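Local coordinates for protein cytochrome P450 RhF (Acinetobacter radioresistens, PDB 6RO8) that probably serves as the heme domain of a multidomain cytochrome P450 monooxygenase, binding heme b for the oxidation of substrates with molecular oxygen, at residues 287-292 / 359-364; 305-310 / 390-395. All coordinates share one frame; numbering follows the deposited sequence.

Interaction 1: residues 287-292 / 359-364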
loop_
_atom_site.group_PDB
_atom_site.type_symbol
_atom_site.label_atom_id
_atom_site.label_comp_id
_atom_site.label_asym_id
_atom_site.label_seq_id
_atom_site.Cartn_x
_atom_site.Cartn_y
_atom_site.Cartn_z
ATOM N N LEU A 287 -11.685 16.222 -5.493
ATOM C CA LEU A 287 -12.987 16.799 -5.167
ATOM C C LEU A 287 -12.861 18.075 -4.361
ATOM O O LEU A 287 -13.840 18.836 -4.268
ATOM C CB LEU A 287 -13.846 15.800 -4.392
ATOM C CG LEU A 287 -14.532 14.729 -5.236
ATOM C CD1 LEU A 287 -15.518 13.967 -4.382
ATOM C CD2 LEU A 287 -15.232 15.337 -6.410
ATOM N N ALA A 288 -11.685 18.327 -3.788
ATOM C CA ALA A 288 -11.480 19.513 -2.977
ATOM C C ALA A 288 -10.977 20.700 -3.785
ATOM O O ALA A 288 -11.181 21.845 -3.367
ATOM C CB ALA A 288 -10.507 19.208 -1.837
ATOM N N ASP A 289 -10.343 20.452 -4.928
ATOM C CA ASP A 289 -9.872 21.499 -5.838
ATOM C C ASP A 289 -10.870 21.584 -6.996
ATOM O O ASP A 289 -10.744 20.899 -8.014
ATOM C CB ASP A 289 -8.452 21.186 -6.301
ATOM C CG ASP A 289 -7.746 22.382 -6.898
ATOM O OD1 ASP A 289 -8.426 23.309 -7.399
ATOM O OD2 ASP A 289 -6.498 22.382 -6.883
ATOM N N ARG A 290 -11.877 22.445 -6.828
ATOM C CA ARG A 290 -12.977 22.507 -7.788
ATOM C C ARG A 290 -12.484 22.886 -9.178
ATOM O O ARG A 290 -13.021 22.411 -10.190
ATOM C CB ARG A 290 -14.031 23.500 -7.301
ATOM C CG ARG A 290 -14.559 23.199 -5.912
ATOM C CD ARG A 290 -14.882 21.728 -5.770
ATOM N NE ARG A 290 -16.031 21.341 -6.577
ATOM C CZ ARG A 290 -16.480 20.097 -6.692
ATOM N NH1 ARG A 290 -15.853 19.100 -6.066
ATOM N NH2 ARG A 290 -17.544 19.847 -7.457
ATOM N N LYS A 291 -11.465 23.742 -9.249
ATOM C CA LYS A 291 -10.859 24.057 -10.536
ATOM C C LYS A 291 -10.304 22.783 -11.170
ATOM O O LYS A 291 -10.546 22.504 -12.348
ATOM C CB LYS A 291 -9.761 25.116 -10.363
ATOM C CG LYS A 291 -10.193 26.527 -9.844
ATOM C CD LYS A 291 -10.824 26.520 -8.413
ATOM C CE LYS A 291 -9.846 26.053 -7.312
ATOM N NZ LYS A 291 -10.518 25.419 -6.112
ATOM N N VAL A 292 -9.616 21.955 -10.378
ATOM C CA VAL A 292 -9.068 20.705 -10.903
ATOM C C VAL A 292 -10.192 19.754 -11.316
ATOM O O VAL A 292 -10.091 19.053 -12.331
ATOM C CB VAL A 292 -8.115 20.064 -9.868
ATOM C CG1 VAL A 292 -7.873 18.589 -10.183
ATOM C CG2 VAL A 292 -6.788 20.818 -9.825
ATOM N N ASP A 359 4.401 20.504 -2.660
ATOM C CA ASP A 359 3.182 20.293 -1.892
ATOM C C ASP A 359 1.924 20.635 -2.678
ATOM O O ASP A 359 0.817 20.411 -2.178
ATOM C CB ASP A 359 3.237 21.088 -0.592
ATOM C CG ASP A 359 4.430 20.723 0.238
ATOM O OD1 ASP A 359 4.805 19.535 0.233
ATOM O OD2 ASP A 359 5.003 21.614 0.887
ATOM N N GLU A 360 2.067 21.135 -3.899
ATOM C CA GLU A 360 0.930 21.540 -4.706
ATOM C C GLU A 360 0.460 20.413 -5.626
ATOM O O GLU A 360 1.247 19.593 -6.105
ATOM C CB GLU A 360 1.286 22.787 -5.509
ATOM C CG GLU A 360 1.289 24.040 -4.649
ATOM C CD GLU A 360 1.948 25.229 -5.332
ATOM O OE1 GLU A 360 2.435 26.139 -4.624
ATOM O OE2 GLU A 360 1.972 25.259 -6.579
ATOM N N LEU A 361 -0.851 20.381 -5.851
ATOM C CA LEU A 361 -1.488 19.386 -6.712
ATOM C C LEU A 361 -1.555 19.957 -8.122
ATOM O O LEU A 361 -2.472 20.695 -8.471
ATOM C CB LEU A 361 -2.875 19.026 -6.195
ATOM C CG LEU A 361 -3.684 18.115 -7.119
ATOM C CD1 LEU A 361 -3.372 16.638 -6.832
ATOM C CD2 LEU A 361 -5.175 18.389 -6.984
ATOM N N ASP A 362 -0.563 19.607 -8.938
ATOM C CA ASP A 362 -0.473 20.025 -10.329
ATOM C C ASP A 362 -0.744 18.796 -11.198
ATOM O O ASP A 362 0.102 17.906 -11.310
ATOM C CB ASP A 362 0.902 20.628 -10.601
ATOM C CG ASP A 362 1.156 20.873 -12.075
ATOM O OD1 ASP A 362 0.174 20.886 -12.846
ATOM O OD2 ASP A 362 2.335 21.045 -12.463
ATOM N N ILE A 363 -1.919 18.748 -11.843
ATOM C CA ILE A 363 -2.317 17.490 -12.464
ATOM C C ILE A 363 -1.575 17.227 -13.756
ATOM O O ILE A 363 -1.628 16.102 -14.249
ATOM C CB ILE A 363 -3.825 17.328 -12.763
ATOM C CG1 ILE A 363 -4.345 18.400 -13.718
ATOM C CG2 ILE A 363 -4.604 17.260 -11.483
ATOM C CD1 ILE A 363 -5.832 18.263 -13.977
ATOM N N TYR A 364 -0.830 18.182 -14.301
ATOM C CA TYR A 364 0.229 17.736 -15.209
ATOM C C TYR A 364 1.565 18.308 -14.810
ATOM O O TYR A 364 2.244 18.974 -15.593
ATOM C CB TYR A 364 0.019 18.048 -16.683
ATOM C CG TYR A 364 -0.674 16.916 -17.403
ATOM C CD1 TYR A 364 -1.863 16.447 -16.929
ATOM C CD2 TYR A 364 -0.153 16.335 -18.562
ATOM C CE1 TYR A 364 -2.504 15.410 -17.498
ATOM C CE2 TYR A 364 -0.816 15.271 -19.179
ATOM C CZ TYR A 364 -2.003 14.826 -18.617
ATOM O OH TYR A 364 -2.764 13.799 -19.093
#
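Val292 and Ile363 bring their CA atoms to 7.6 Å, and Asp289 and Leu361 theirs to 8.7 Å, where the corner between two helices meets an extended loop. In the cytochrome P450 fold this corner joins helix 273-288, the C-terminal part of the long helix I, to the J helix, 290-298; the loop 359-364 belongs to the irregular region after helix 345-349 that leads toward the cysteine ligand of the heme. Backbone hydrogen bonding between the two segments is absent, and apolar side chains make the contact. Val292, in the first turn of the J helix, spreads its two methyls over two loop residues. CG1 meets CG2 of Ile363 tip to tip at 3.8 Å, while CG2 of Val292 lies 4.1 Å from CD2 of Leu361, whose chain passes at a slant. With CG anti to its backbone N (chi1 173°), Leu361 extends CD2 toward the helix corner. Beta-branched valine suits a place where one CB must send a methyl to each of two neighbours. Leu361 also touches Leu285, and Ile363 touches Leu302 and Ile296, so the loop's apolar residues share one apolar patch. Beside this patch Asp289 is the N-cap of the J helix: an aspartate suits it, since OD1 accepts a weak bond from the N of Val292 at 3.5 Å. The same OD1 forms a salt bridge with NZ of Lys291 at 3.2 Å. Its other oxygen, OD2, packs 4.2 Å from CD2 of Leu361. On the loop, Asp362 makes an Asx turn, OD1 receiving the N-H of Tyr364 from above the carboxylate plane at 3.2 Å.

Interaction 2: residues 305-310 / 390-395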
loop_
_atom_site.group_PDB
_atom_site.type_symbol
_atom_site.label_atom_id
_atom_site.label_comp_id
_atom_site.label_asym_id
_atom_site.label_seq_id
_atom_site.Cartn_x
_atom_site.Cartn_y
_atom_site.Cartn_z
ATOM N N GLY A 305 -2.943 11.114 -15.937
ATOM C CA GLY A 305 -1.925 12.008 -15.405
ATOM C C GLY A 305 -2.315 12.599 -14.067
ATOM O O GLY A 305 -1.459 12.826 -13.205
ATOM N N ALA A 306 -3.615 12.830 -13.863
ATOM C CA ALA A 306 -4.116 13.237 -12.556
ATOM C C ALA A 306 -3.947 12.127 -11.516
ATOM O O ALA A 306 -3.567 12.395 -10.366
ATOM C CB ALA A 306 -5.582 13.640 -12.674
ATOM N N VAL A 307 -4.244 10.878 -11.890
ATOM C CA VAL A 307 -4.070 9.767 -10.959
ATOM C C VAL A 307 -2.611 9.670 -10.535
ATOM O O VAL A 307 -2.301 9.502 -9.350
ATOM C CB VAL A 307 -4.579 8.451 -11.583
ATOM C CG1 VAL A 307 -4.018 7.231 -10.873
ATOM C CG2 VAL A 307 -6.074 8.426 -11.543
ATOM N N GLU A 308 -1.696 9.828 -11.487
ATOM C CA GLU A 308 -0.277 9.781 -11.159
ATOM C C GLU A 308 0.106 10.903 -10.193
ATOM O O GLU A 308 0.879 10.683 -9.256
ATOM C CB GLU A 308 0.547 9.854 -12.442
ATOM C CG GLU A 308 1.809 9.014 -12.422
ATOM C CD GLU A 308 1.565 7.534 -12.170
ATOM O OE1 GLU A 308 2.434 6.903 -11.540
ATOM O OE2 GLU A 308 0.528 6.986 -12.606
ATOM N N GLU A 309 -0.436 12.111 -10.387
ATOM C CA GLU A 309 -0.104 13.196 -9.468
ATOM C C GLU A 309 -0.712 12.973 -8.082
ATOM O O GLU A 309 -0.147 13.423 -7.078
ATOM C CB GLU A 309 -0.547 14.534 -10.064
ATOM C CG GLU A 309 -0.496 15.718 -9.105
ATOM C CD GLU A 309 0.914 16.178 -8.818
ATOM O OE1 GLU A 309 1.846 15.463 -9.247
ATOM O OE2 GLU A 309 1.092 17.248 -8.177
ATOM N N CYS A 310 -1.856 12.285 -8.009
ATOM C CA CYS A 310 -2.416 11.874 -6.718
ATOM C C CYS A 310 -1.557 10.843 -6.012
ATOM O O CYS A 310 -1.347 10.934 -4.791
ATOM C CB CYS A 310 -3.850 11.350 -6.906
ATOM S SG CYS A 310 -5.080 12.609 -7.267
ATOM N N GLU A 390 -7.788 0.912 -11.739
ATOM C CA GLU A 390 -8.989 1.022 -10.912
ATOM C C GLU A 390 -9.238 2.467 -10.506
ATOM O O GLU A 390 -10.389 2.911 -10.472
ATOM C CB GLU A 390 -8.886 0.117 -9.691
ATOM C CG GLU A 390 -8.788 -1.348 -10.038
ATOM C CD GLU A 390 -8.773 -2.232 -8.816
ATOM O OE1 GLU A 390 -9.712 -2.148 -8.001
ATOM O OE2 GLU A 390 -7.810 -3.008 -8.671
ATOM N N MET A 391 -8.169 3.234 -10.269
ATOM C CA MET A 391 -8.339 4.633 -9.890
ATOM C C MET A 391 -8.929 5.462 -11.038
ATOM O O MET A 391 -9.845 6.266 -10.824
ATOM C CB MET A 391 -6.995 5.183 -9.421
ATOM C CG MET A 391 -6.536 4.581 -8.071
ATOM S SD MET A 391 -4.844 5.107 -7.759
ATOM C CE MET A 391 -5.055 6.824 -7.263
ATOM N N CYS A 392 -8.452 5.268 -12.269
ATOM C CA CYS A 392 -9.045 5.999 -13.401
ATOM C C CYS A 392 -10.530 5.707 -13.571
ATOM O O CYS A 392 -11.334 6.643 -13.672
ATOM C CB CYS A 392 -8.268 5.696 -14.682
ATOM S SG CYS A 392 -6.508 6.080 -14.516
ATOM N N ILE A 393 -10.919 4.429 -13.585
ATOM C CA ILE A 393 -12.326 4.098 -13.797
ATOM C C ILE A 393 -13.196 4.719 -12.706
ATOM O O ILE A 393 -14.247 5.308 -12.996
ATOM C CB ILE A 393 -12.525 2.574 -13.880
ATOM C CG1 ILE A 393 -11.970 2.033 -15.204
ATOM C CG2 ILE A 393 -14.003 2.211 -13.778
ATOM C CD1 ILE A 393 -11.362 0.634 -15.083
ATOM N N PHE A 394 -12.763 4.632 -11.445
ATOM C CA PHE A 394 -13.512 5.299 -10.380
ATOM C C PHE A 394 -13.749 6.756 -10.728
ATOM O O PHE A 394 -14.893 7.221 -10.775
ATOM C CB PHE A 394 -12.782 5.213 -9.039
ATOM C CG PHE A 394 -12.908 3.893 -8.361
ATOM C CD1 PHE A 394 -14.137 3.259 -8.267
ATOM C CD2 PHE A 394 -11.785 3.280 -7.811
ATOM C CE1 PHE A 394 -14.238 2.033 -7.631
ATOM C CE2 PHE A 394 -11.881 2.066 -7.187
ATOM C CZ PHE A 394 -13.103 1.442 -7.090
ATOM N N ILE A 395 -12.669 7.479 -11.014
ATOM C CA ILE A 395 -12.768 8.916 -11.231
ATOM C C ILE A 395 -13.520 9.231 -12.525
ATOM O O ILE A 395 -14.326 10.172 -12.575
ATOM C CB ILE A 395 -11.362 9.532 -11.222
ATOM C CG1 ILE A 395 -10.712 9.310 -9.858
ATOM C CG2 ILE A 395 -11.432 11.006 -11.582
ATOM C CD1 ILE A 395 -9.210 9.501 -9.875
#
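Val307 is the bump of this contact, and Met391, Cys392 and Ile395 form the hollow that receives it. The two helices are the K helix, 303-314, and the L helix, 384-401, of the cytochrome P450 core; their short segments cross at 116° with axes 9.8 Å apart. The nearest backbones are those of Val307 and Cys392, 6.7 Å between CA atoms. Because the helices cross steeply, a single side chain carries most of the K-helix share, its two methyls parted between different walls of the hollow. CG1, anti to the backbone N (chi1 161°), lies against the methionine wall, 3.9 Å from SD and 3.8 Å from CE of Met391. CG2 fits between the other two, 3.8 Å from SG of Cys392 and 3.7 Å from CD1 of Ile395. Residues 391 and 395 are one turn apart, so the hollow opens along one side of the L helix, with Cys392 at its flank. Methionine suits its wall because the flexible thioether can bend at chi3 (75°), which brings CE round to the valine; the compact thiol of Cys392 borders the hollow without overfilling it, and Ile395 brings its terminal CD1 across at a slant. Met391 also touches Ser279 of helix 273-288, and its side chain is about 5 Å from the heme, so this packing lies next to the cofactor. A polar tie runs beside it: Glu308 forms a salt bridge with Arg388 and a hydrogen bond with His371. The CB of Met391 closes the floor of the hollow, 3.9 Å from CG1 of Val307 and nearly as close to its CG2.

Overall arrangement
Along the chain the segments come in the order 287-292, 305-310, 359-364, 390-395, so the contacts cross instead of nesting. Interaction 1 closes a loop of 66 residues from the start of the J helix, through the K helix and the sheet strands, to the loop 359-364. Interaction 2 opens inside that loop and closes another, of 79 residues, on the L helix. Their centres are 12 Å apart, and they meet directly: OE2 of Glu309 probably accepts a hydrogen bond from the N of Asp362. Glu309 also bridges to Arg312 and Arg365, the Glu-Arg-Arg triad of the P450 fold. Ala306 packs on Ile363, joining the K helix to the apolar patch of interaction 1.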